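Local atomic coordinates of cyclic nucleotide-binding protein (Brucella abortus biovar 1, PDB entry 5D1I), a protein that is of unknown function but has the cyclic nucleotide-binding domain fold of the cupin clan, whose family is loosely associated with DNA-binding transcription factor activity. Residues A[39-50]-A[105-116]; A[51-61]-A[94-105]. All coordinates share one frame; numbering follows the deposited sequence.

Contact 1: A[39-50]-A[105-116]; sequences AERLVLRAGREL and AVADVETEVIRI
Glu40, Leu42 and Leu44 meet Arg115, Val113 and Thr111 as three hydrogen-bonded pairs of an antiparallel ladder in the beta barrel of the cyclic nucleotide-binding domain. Each pair makes both of its backbone bonds, that from Arg115 N to Glu40 O being 2.7 Å. Past the Leu44-Thr111 pair the two segments turn away together; the type II turn Arg45-Arg48 carries 39-50 round, with Gly47 at a phi of 90° that suits glycine. Gly47 N then binds Ala107 O, and Ala107 N binds Arg48 O, so pairing resumes in another sheet.

Ion pairs flank the ladder. The extended Glu40 chain brings OE2 within 2.6 Å of Arg115 NE, while the bend of Arg115 at chi3 (77°) turns its guanidinium to meet it. The carboxylate and guanidinium planes stand 77° apart, and OE2 also makes a weak bond with NH2. On the face of Arg41 and Ile114, a salt bridge of Arg41 with Glu112 is doubtful, their ends being modelled too close together; Arg41 also reaches Asp14 of helix 11-18.

Apolar contacts fill in beside Leu42 and Leu44. The side chains of Leu44 and Val113 cross at about a right angle, with Leu44 CD1 4.0 Å from Val113 CG1, and Leu42 CB lies 3.8 Å from Val113 CG2. Just after helix 29-38, Ala39 CB is pressed to 3.4 Å from Ile114 CG2, with Ile116 CD1 at 3.6 Å from the same methyl.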
loop_
_atom_site.group_PDB
_atom_site.type_symbol
_atom_site.label_atom_id
_atom_site.label_comp_id
_atom_site.label_asym_id
_atom_site.label_seq_id
_atom_site.Cartn_x
_atom_site.Cartn_y
_atom_site.Cartn_z
ATOM N N ALA A 39 -13.457 3.922 9.235
ATOM C CA ALA A 39 -12.150 4.363 9.695
ATOM C C ALA A 39 -12.251 5.378 10.826
ATOM O O ALA A 39 -13.244 6.093 10.942
ATOM C CB ALA A 39 -11.380 4.951 8.544
ATOM N N GLU A 40 -11.216 5.434 11.657
ATOM C CA GLU A 40 -11.117 6.455 12.695
ATOM C C GLU A 40 -10.046 7.476 12.323
ATOM O O GLU A 40 -8.932 7.109 11.949
ATOM C CB GLU A 40 -10.800 5.817 14.051
ATOM C CG GLU A 40 -10.817 6.787 15.223
ATOM C CD GLU A 40 -10.297 6.167 16.509
ATOM O OE1 GLU A 40 -10.587 6.714 17.595
ATOM O OE2 GLU A 40 -9.592 5.138 16.437
ATOM N N ARG A 41 -10.391 8.757 12.418
ATOM C CA ARG A 41 -9.452 9.836 12.130
ATOM C C ARG A 41 -8.720 10.276 13.390
ATOM O O ARG A 41 -9.347 10.560 14.408
ATOM C CB ARG A 41 -10.179 11.035 11.517
ATOM C CG ARG A 41 -10.560 10.875 10.058
ATOM C CD ARG A 41 -9.431 11.330 9.151
ATOM N NE ARG A 41 -9.922 11.784 7.854
ATOM C CZ ARG A 41 -9.167 12.388 6.944
ATOM N NH1 ARG A 41 -7.886 12.613 7.193
ATOM N NH2 ARG A 41 -9.690 12.777 5.791
ATOM N N LEU A 42 -7.395 10.344 13.320
ATOM C CA LEU A 42 -6.599 10.768 14.467
ATOM C C LEU A 42 -5.679 11.922 14.105
ATOM O O LEU A 42 -5.010 11.891 13.076
ATOM C CB LEU A 42 -5.769 9.604 15.009
ATOM C CG LEU A 42 -6.522 8.444 15.655
ATOM C CD1 LEU A 42 -5.556 7.342 16.062
ATOM C CD2 LEU A 42 -7.312 8.938 16.856
ATOM N N VAL A 43 -5.643 12.939 14.958
ATOM C CA VAL A 43 -4.690 14.025 14.785
ATOM C C VAL A 43 -3.541 13.849 15.769
ATOM O O VAL A 43 -3.743 13.855 16.983
ATOM C CB VAL A 43 -5.345 15.400 14.983
ATOM C CG1 VAL A 43 -4.290 16.490 14.966
ATOM C CG2 VAL A 43 -6.382 15.645 13.899
ATOM N N LEU A 44 -2.337 13.678 15.232
ATOM C CA LEU A 44 -1.156 13.429 16.044
ATOM C C LEU A 44 -0.315 14.685 16.177
ATOM O O LEU A 44 0.135 15.243 15.176
ATOM C CB LEU A 44 -0.306 12.309 15.435
ATOM C CG LEU A 44 -1.029 11.032 15.005
ATOM C CD1 LEU A 44 -0.062 10.081 14.324
ATOM C CD2 LEU A 44 -1.699 10.359 16.192
ATOM N N ARG A 45 -0.101 15.131 17.409
ATOM C CA ARG A 45 0.786 16.259 17.648
ATOM C C ARG A 45 2.228 15.863 17.354
ATOM O O ARG A 45 2.571 14.683 17.375
ATOM C CB ARG A 45 0.655 16.760 19.089
ATOM C CG ARG A 45 -0.735 17.268 19.441
ATOM C CD ARG A 45 -0.812 17.752 20.883
ATOM N NE ARG A 45 -2.170 18.147 21.254
ATOM C CZ ARG A 45 -2.666 19.369 21.083
ATOM N NH1 ARG A 45 -1.919 20.325 20.547
ATOM N NH2 ARG A 45 -3.914 19.636 21.448
ATOM N N ALA A 46 3.067 16.851 17.071
ATOM C CA ALA A 46 4.491 16.604 16.878
ATOM C C ALA A 46 5.083 15.939 18.117
ATOM O O ALA A 46 4.821 16.358 19.246
ATOM C CB ALA A 46 5.221 17.903 16.568
ATOM N N GLY A 47 5.863 14.887 17.904
ATOM C CA GLY A 47 6.481 14.178 19.007
ATOM C C GLY A 47 5.644 13.040 19.560
ATOM O O GLY A 47 6.122 12.272 20.392
ATOM N N ARG A 48 4.397 12.917 19.110
ATOM C CA ARG A 48 3.558 11.817 19.576
ATOM C C ARG A 48 3.949 10.492 18.939
ATOM O O ARG A 48 4.159 10.400 17.727
ATOM C CB ARG A 48 2.077 12.071 19.301
ATOM C CG ARG A 48 1.223 10.857 19.659
ATOM C CD ARG A 48 -0.253 11.079 19.462
ATOM N NE ARG A 48 -1.033 9.944 19.943
ATOM C CZ ARG A 48 -2.359 9.925 20.006
ATOM N NH1 ARG A 48 -3.055 10.983 19.617
ATOM N NH2 ARG A 48 -2.989 8.850 20.458
ATOM N N GLU A 49 4.035 9.460 19.764
ATOM C CA GLU A 49 4.254 8.124 19.248
ATOM C C GLU A 49 2.939 7.405 19.063
ATOM O O GLU A 49 2.063 7.437 19.931
ATOM C CB GLU A 49 5.163 7.333 20.171
ATOM C CG GLU A 49 6.568 7.867 20.201
ATOM C CD GLU A 49 7.486 6.994 21.005
ATOM O OE1 GLU A 49 7.687 5.823 20.616
ATOM O OE2 GLU A 49 8.003 7.479 22.028
ATOM N N LEU A 50 2.812 6.766 17.909
ATOM C CA LEU A 50 1.627 6.011 17.552
ATOM C C LEU A 50 1.616 4.680 18.294
ATOM O O LEU A 50 0.584 4.238 18.797
ATOM C CB LEU A 50 1.596 5.791 16.040
ATOM C CG LEU A 50 0.249 5.793 15.328
ATOM C CD1 LEU A 50 -0.671 6.843 15.925
ATOM C CD2 LEU A 50 0.473 6.044 13.848
ATOM N N ALA A 105 7.401 4.464 15.701
ATOM C CA ALA A 105 6.907 5.522 14.827
ATOM C C ALA A 105 6.542 6.749 15.646
ATOM O O ALA A 105 5.802 6.647 16.619
ATOM C CB ALA A 105 5.707 5.044 14.034
ATOM N N VAL A 106 7.065 7.904 15.248
ATOM C CA VAL A 106 6.768 9.158 15.927
ATOM C C VAL A 106 6.446 10.242 14.902
ATOM O O VAL A 106 7.080 10.323 13.850
ATOM C CB VAL A 106 7.949 9.606 16.826
ATOM C CG1 VAL A 106 9.212 9.808 16.000
ATOM C CG2 VAL A 106 7.601 10.875 17.597
ATOM N N ALA A 107 5.440 11.058 15.200
ATOM C CA ALA A 107 5.094 12.179 14.338
ATOM C C ALA A 107 6.147 13.272 14.443
ATOM O O ALA A 107 6.416 13.771 15.534
ATOM C CB ALA A 107 3.723 12.730 14.703
ATOM N N ASP A 108 6.743 13.636 13.311
ATOM C CA ASP A 108 7.712 14.729 13.266
ATOM C C ASP A 108 7.010 16.070 13.374
ATOM O O ASP A 108 7.482 16.984 14.044
ATOM C CB ASP A 108 8.528 14.682 11.974
ATOM C CG ASP A 108 9.284 13.382 11.810
ATOM O OD1 ASP A 108 9.611 12.752 12.835
ATOM O OD2 ASP A 108 9.552 12.987 10.658
ATOM N N VAL A 109 5.886 16.184 12.681
ATOM C CA VAL A 109 5.063 17.384 12.715
ATOM C C VAL A 109 3.627 16.951 12.965
ATOM O O VAL A 109 3.350 15.749 13.013
ATOM C CB VAL A 109 5.154 18.177 11.403
ATOM C CG1 VAL A 109 6.576 18.668 11.175
ATOM C CG2 VAL A 109 4.690 17.317 10.238
ATOM N N GLU A 110 2.719 17.911 13.126
ATOM C CA GLU A 110 1.309 17.566 13.278
ATOM C C GLU A 110 0.882 16.715 12.092
ATOM O O GLU A 110 1.052 17.111 10.942
ATOM C CB GLU A 110 0.422 18.802 13.388
ATOM C CG GLU A 110 -1.045 18.443 13.564
ATOM C CD GLU A 110 -1.932 19.653 13.735
ATOM O OE1 GLU A 110 -2.063 20.131 14.879
ATOM O OE2 GLU A 110 -2.499 20.121 12.726
ATOM N N THR A 111 0.353 15.535 12.388
ATOM C CA THR A 111 0.108 14.519 11.370
ATOM C C THR A 111 -1.286 13.927 11.522
ATOM O O THR A 111 -1.721 13.611 12.630
ATOM C CB THR A 111 1.166 13.396 11.452
ATOM O OG1 THR A 111 2.460 13.951 11.190
ATOM C CG2 THR A 111 0.884 12.284 10.446
ATOM N N GLU A 112 -1.986 13.791 10.404
ATOM C CA GLU A 112 -3.320 13.219 10.416
ATOM C C GLU A 112 -3.307 11.850 9.772
ATOM O O GLU A 112 -2.834 11.685 8.646
ATOM C CB GLU A 112 -4.312 14.135 9.701
ATOM C CG GLU A 112 -5.686 13.521 9.547
ATOM C CD GLU A 112 -6.778 14.561 9.433
ATOM O OE1 GLU A 112 -7.808 14.267 8.792
ATOM O OE2 GLU A 112 -6.613 15.666 9.992
ATOM N N VAL A 113 -3.821 10.865 10.498
ATOM C CA VAL A 113 -3.832 9.495 10.013
ATOM C C VAL A 113 -5.236 8.907 10.031
ATOM O O VAL A 113 -6.099 9.330 10.799
ATOM C CB VAL A 113 -2.903 8.584 10.845
ATOM C CG1 VAL A 113 -1.453 9.040 10.731
ATOM C CG2 VAL A 113 -3.349 8.550 12.300
ATOM N N ILE A 114 -5.446 7.929 9.163
ATOM C CA ILE A 114 -6.665 7.142 9.141
ATOM C C ILE A 114 -6.378 5.800 9.801
ATOM O O ILE A 114 -5.472 5.088 9.372
ATOM C CB ILE A 114 -7.161 6.927 7.700
ATOM C CG1 ILE A 114 -7.757 8.219 7.142
ATOM C CG2 ILE A 114 -8.164 5.798 7.643
ATOM C CD1 ILE A 114 -8.058 8.155 5.661
ATOM N N ARG A 115 -7.120 5.461 10.851
ATOM C CA ARG A 115 -6.908 4.185 11.525
ATOM C C ARG A 115 -7.935 3.148 11.095
ATOM O O ARG A 115 -9.138 3.352 11.243
ATOM C CB ARG A 115 -6.956 4.347 13.043
ATOM C CG ARG A 115 -6.596 3.073 13.795
ATOM C CD ARG A 115 -6.846 3.206 15.296
ATOM N NE ARG A 115 -8.264 3.101 15.621
ATOM C CZ ARG A 115 -8.862 1.974 15.995
ATOM N NH1 ARG A 115 -8.163 0.852 16.107
ATOM N NH2 ARG A 115 -10.161 1.968 16.266
ATOM N N ILE A 116 -7.448 2.034 10.566
ATOM C CA ILE A 116 -8.316 0.946 10.149
ATOM C C ILE A 116 -8.156 -0.212 11.109
ATOM O O ILE A 116 -7.091 -0.823 11.174
ATOM C CB ILE A 116 -7.994 0.459 8.722
ATOM C CG1 ILE A 116 -7.956 1.627 7.741
ATOM C CG2 ILE A 116 -9.012 -0.588 8.276
ATOM C CD1 ILE A 116 -9.300 2.243 7.492
#

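Contact 2: A[51-61]-A[94-105]; sequences FREGQSADCAY and ALIAQTTRLTGA
Arg101 and Gln55 are joined by a bond of 2.8 Å from Arg101 N to Gln55 O, and Gly54 N returns one of equal length to Arg101 O. These two bonds tie the type II turn Arg52-Gln55 to the backbone of Arg101. The turn is braced internally by Arg52 N, which donates to the side-chain oxygen OE1 of Gln55.

A sharp bend at chi2 (-66°) folds the Arg101 side chain back across the other segment. NH1 and NH2 both point to Cys59 O, each at 3.0 Å and weakly, while a water accepts from NE. Glu53 OE1 shares another water with Leu102 O and also bonds His72.

The guanidinium lies almost parallel to the Phe51 ring, 7° between planes and 4.5 Å between centres, an off-centre cation-pi stack. Arg101 CD sits over the ring centre, 3.6 Å from it, in a CH-pi contact. Ala57 CB lies over the opposite face of the guanidinium, toward its rim, 3.3 Å from NE. Thr103 O approaches the ring edge, 3.2 Å from Phe51 CE1. Segment 94-105 probably forms much of what corresponds to the phosphate-binding cassette of this family, with Arg101 probably the counterpart of the arginine that meets the cyclic phosphate in nucleotide-binding relatives.

Farther out, Ala57 CB packs on Ala94 CB and Ala60 CB on Leu95 CG. Leu95 continues onto Phe121 of helix 118-124, Tyr61 leans on Val113 and Arg115 of strand 111-117, and Thr103 touches both strand 68-74 and Ser26 of the second subunit.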
loop_
_atom_site.group_PDB
_atom_site.type_symbol
_atom_site.label_atom_id
_atom_site.label_comp_id
_atom_site.label_asym_id
_atom_site.label_seq_id
_atom_site.Cartn_x
_atom_site.Cartn_y
_atom_site.Cartn_z
ATOM N N PHE A 51 2.785 4.055 18.365
ATOM C CA PHE A 51 2.923 2.739 18.973
ATOM C C PHE A 51 4.379 2.437 19.296
ATOM O O PHE A 51 5.283 3.097 18.788
ATOM C CB PHE A 51 2.365 1.661 18.041
ATOM C CG PHE A 51 2.846 1.778 16.619
ATOM C CD1 PHE A 51 4.154 1.471 16.280
ATOM C CD2 PHE A 51 1.984 2.189 15.617
ATOM C CE1 PHE A 51 4.589 1.571 14.980
ATOM C CE2 PHE A 51 2.417 2.293 14.316
ATOM C CZ PHE A 51 3.718 1.985 13.994
ATOM N N ARG A 52 4.603 1.422 20.125
ATOM C CA ARG A 52 5.961 1.000 20.437
ATOM C C ARG A 52 6.362 -0.187 19.569
ATOM O O ARG A 52 5.541 -1.045 19.259
ATOM C CB ARG A 52 6.090 0.648 21.923
ATOM C CG ARG A 52 7.485 0.209 22.348
ATOM C CD ARG A 52 7.917 0.893 23.640
ATOM N NE ARG A 52 9.286 0.549 24.016
ATOM C CZ ARG A 52 9.630 -0.010 25.175
ATOM N NH1 ARG A 52 8.706 -0.280 26.088
ATOM N NH2 ARG A 52 10.903 -0.287 25.428
ATOM N N GLU A 53 7.625 -0.210 19.160
ATOM C CA GLU A 53 8.198 -1.343 18.450
ATOM C C GLU A 53 7.988 -2.638 19.235
ATOM O O GLU A 53 8.263 -2.694 20.432
ATOM C CB GLU A 53 9.687 -1.098 18.214
ATOM C CG GLU A 53 10.399 -2.150 17.395
ATOM C CD GLU A 53 11.835 -1.760 17.108
ATOM O OE1 GLU A 53 12.249 -1.810 15.932
ATOM O OE2 GLU A 53 12.551 -1.391 18.062
ATOM N N GLY A 54 7.485 -3.671 18.565
ATOM C CA GLY A 54 7.266 -4.957 19.208
ATOM C C GLY A 54 5.915 -5.081 19.890
ATOM O O GLY A 54 5.560 -6.145 20.390
ATOM N N GLN A 55 5.159 -3.991 19.908
ATOM C CA GLN A 55 3.835 -3.985 20.519
ATOM C C GLN A 55 2.855 -4.770 19.654
ATOM O O GLN A 55 2.978 -4.784 18.430
ATOM C CB GLN A 55 3.354 -2.545 20.715
ATOM C CG GLN A 55 1.995 -2.376 21.365
ATOM C CD GLN A 55 1.604 -0.913 21.475
ATOM O OE1 GLN A 55 2.441 -0.025 21.315
ATOM N NE2 GLN A 55 0.328 -0.655 21.737
ATOM N N SER A 56 1.892 -5.430 20.288
ATOM C CA SER A 56 0.875 -6.162 19.546
ATOM C C SER A 56 0.084 -5.195 18.667
ATOM O O SER A 56 -0.216 -4.072 19.077
ATOM C CB SER A 56 -0.055 -6.916 20.496
ATOM O OG SER A 56 -0.813 -7.882 19.790
ATOM N N ALA A 57 -0.236 -5.628 17.452
ATOM C CA ALA A 57 -0.853 -4.747 16.465
ATOM C C ALA A 57 -2.180 -5.301 15.953
ATOM O O ALA A 57 -2.239 -6.426 15.464
ATOM C CB ALA A 57 0.098 -4.523 15.310
ATOM N N ASP A 58 -3.240 -4.502 16.060
ATOM C CA ASP A 58 -4.568 -4.935 15.631
ATOM C C ASP A 58 -5.202 -3.941 14.666
ATOM O O ASP A 58 -6.405 -3.990 14.405
ATOM C CB ASP A 58 -5.487 -5.145 16.841
ATOM C CG ASP A 58 -5.669 -3.885 17.676
ATOM O OD1 ASP A 58 -5.204 -2.801 17.263
ATOM O OD2 ASP A 58 -6.291 -3.979 18.756
ATOM N N CYS A 59 -4.391 -3.029 14.146
ATOM C CA CYS A 59 -4.909 -2.001 13.256
ATOM C C CYS A 59 -3.810 -1.415 12.398
ATOM O O CYS A 59 -2.629 -1.512 12.733
ATOM C CB CYS A 59 -5.587 -0.889 14.055
ATOM S SG CYS A 59 -4.444 0.084 15.063
ATOM N N ALA A 60 -4.215 -0.797 11.295
ATOM C CA ALA A 60 -3.292 -0.132 10.395
ATOM C C ALA A 60 -3.560 1.361 10.388
ATOM O O ALA A 60 -4.693 1.802 10.592
ATOM C CB ALA A 60 -3.409 -0.702 8.986
ATOM N N TYR A 61 -2.507 2.132 10.158
ATOM C CA TYR A 61 -2.611 3.579 10.059
ATOM C C TYR A 61 -2.193 4.024 8.671
ATOM O O TYR A 61 -1.146 3.618 8.176
ATOM C CB TYR A 61 -1.731 4.267 11.105
ATOM C CG TYR A 61 -2.070 3.930 12.538
ATOM C CD1 TYR A 61 -2.997 4.683 13.247
ATOM C CD2 TYR A 61 -1.452 2.869 13.191
ATOM C CE1 TYR A 61 -3.312 4.385 14.556
ATOM C CE2 TYR A 61 -1.760 2.565 14.506
ATOM C CZ TYR A 61 -2.691 3.326 15.181
ATOM O OH TYR A 61 -3.005 3.038 16.490
ATOM N N ALA A 94 -1.199 -6.352 9.910
ATOM C CA ALA A 94 -1.973 -6.596 11.123
ATOM C C ALA A 94 -3.431 -6.894 10.794
ATOM O O ALA A 94 -4.128 -7.529 11.577
ATOM C CB ALA A 94 -1.879 -5.411 12.067
ATOM N N LEU A 95 -3.878 -6.442 9.626
ATOM C CA LEU A 95 -5.268 -6.607 9.215
ATOM C C LEU A 95 -5.579 -8.037 8.799
ATOM O O LEU A 95 -6.744 -8.443 8.778
ATOM C CB LEU A 95 -5.601 -5.657 8.059
ATOM C CG LEU A 95 -5.524 -4.154 8.331
ATOM C CD1 LEU A 95 -5.888 -3.372 7.081
ATOM C CD2 LEU A 95 -6.425 -3.763 9.485
ATOM N N ILE A 96 -4.544 -8.803 8.460
ATOM C CA ILE A 96 -4.754 -10.143 7.913
ATOM C C ILE A 96 -3.936 -11.233 8.593
ATOM O O ILE A 96 -4.019 -12.397 8.208
ATOM C CB ILE A 96 -4.432 -10.180 6.407
ATOM C CG1 ILE A 96 -2.959 -9.848 6.165
ATOM C CG2 ILE A 96 -5.335 -9.219 5.643
ATOM C CD1 ILE A 96 -2.531 -9.984 4.719
ATOM N N ALA A 97 -3.144 -10.866 9.596
ATOM C CA ALA A 97 -2.310 -11.844 10.287
ATOM C C ALA A 97 -1.962 -11.383 11.694
ATOM O O ALA A 97 -2.074 -10.203 12.012
ATOM C CB ALA A 97 -1.043 -12.111 9.493
ATOM N N GLN A 98 -1.552 -12.320 12.541
ATOM C CA GLN A 98 -1.132 -11.960 13.890
ATOM C C GLN A 98 0.260 -11.346 13.806
ATOM O O GLN A 98 1.208 -11.999 13.377
ATOM C CB GLN A 98 -1.152 -13.179 14.817
ATOM C CG GLN A 98 -1.066 -12.815 16.292
ATOM C CD GLN A 98 -2.086 -13.544 17.146
ATOM O OE1 GLN A 98 -1.725 -14.352 18.003
ATOM N NE2 GLN A 98 -3.367 -13.253 16.927
ATOM N N THR A 99 0.375 -10.073 14.173
ATOM C CA THR A 99 1.635 -9.356 13.995
ATOM C C THR A 99 1.976 -8.458 15.176
ATOM O O THR A 99 1.154 -8.220 16.056
ATOM C CB THR A 99 1.629 -8.461 12.730
ATOM O OG1 THR A 99 0.742 -7.357 12.933
ATOM C CG2 THR A 99 1.207 -9.233 11.481
ATOM N N THR A 100 3.208 -7.964 15.175
ATOM C CA THR A 100 3.642 -6.949 16.125
ATOM C C THR A 100 4.252 -5.806 15.332
ATOM O O THR A 100 4.671 -5.998 14.193
ATOM C CB THR A 100 4.669 -7.490 17.129
ATOM O OG1 THR A 100 5.761 -8.080 16.415
ATOM C CG2 THR A 100 4.038 -8.534 18.039
ATOM N N ARG A 101 4.294 -4.620 15.929
ATOM C CA ARG A 101 4.851 -3.447 15.264
ATOM C C ARG A 101 6.323 -3.651 14.917
ATOM O O ARG A 101 7.162 -3.816 15.805
ATOM C CB ARG A 101 4.679 -2.212 16.150
ATOM C CG ARG A 101 3.233 -1.946 16.549
ATOM C CD ARG A 101 2.371 -1.571 15.338
ATOM N NE ARG A 101 0.983 -1.333 15.725
ATOM C CZ ARG A 101 -0.007 -1.077 14.875
ATOM N NH1 ARG A 101 0.226 -1.024 13.575
ATOM N NH2 ARG A 101 -1.238 -0.878 15.332
ATOM N N LEU A 102 6.629 -3.642 13.622
ATOM C CA LEU A 102 7.985 -3.898 13.148
ATOM C C LEU A 102 8.963 -2.787 13.516
ATOM O O LEU A 102 10.164 -3.024 13.657
ATOM C CB LEU A 102 7.987 -4.095 11.633
ATOM C CG LEU A 102 7.324 -5.376 11.124
ATOM C CD1 LEU A 102 7.365 -5.424 9.602
ATOM C CD2 LEU A 102 8.000 -6.599 11.721
ATOM N N THR A 103 8.453 -1.569 13.647
ATOM C CA THR A 103 9.290 -0.425 13.999
ATOM C C THR A 103 8.604 0.450 15.033
ATOM O O THR A 103 7.433 0.252 15.350
ATOM C CB THR A 103 9.602 0.459 12.781
ATOM O OG1 THR A 103 8.473 1.302 12.521
ATOM C CG2 THR A 103 9.895 -0.384 11.541
ATOM N N GLY A 104 9.336 1.430 15.549
ATOM C CA GLY A 104 8.714 2.512 16.286
ATOM C C GLY A 104 8.239 3.531 15.268
ATOM O O GLY A 104 8.616 3.463 14.098
ATOM N N ALA A 105 7.401 4.464 15.701
ATOM C CA ALA A 105 6.907 5.522 14.827
ATOM C C ALA A 105 6.542 6.749 15.646
ATOM O O ALA A 105 5.802 6.647 16.619
ATOM C CB ALA A 105 5.707 5.044 14.034
HETATM O O HOH W 1 11.700 -4.365 15.312
HETATM O O HOH W 2 -0.213 -9.981 18.297
HETATM O O HOH W 3 0.108 -1.717 18.519
HETATM O O HOH W 4 -1.969 -9.268 15.939
#

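The four segments run 39-50, 51-61, 94-105 and 105-116, so contact 2 forms within the span of chain that contact 1 brings together, and Ala105 belongs to both. The contact centres lie 15 Å apart. Strand 104-107 passes from one to the other, while strands 56-63 and 111-117 are neighbours in one sheet, where Ile116 N and Ala60 O probably form a hydrogen bond at 2.8 Å. Leu50 of contact 1 also packs on the ring of Tyr61 in contact 2. The pair illustrates how a beta barrel is built from antiparallel pairings set one within another: contact 1 runs from the helix-flanked 40-44/111-116 pairing to strands 49-51 and 104-107 of the other sheet, and contact 2 shapes the cassette-like region around Arg101.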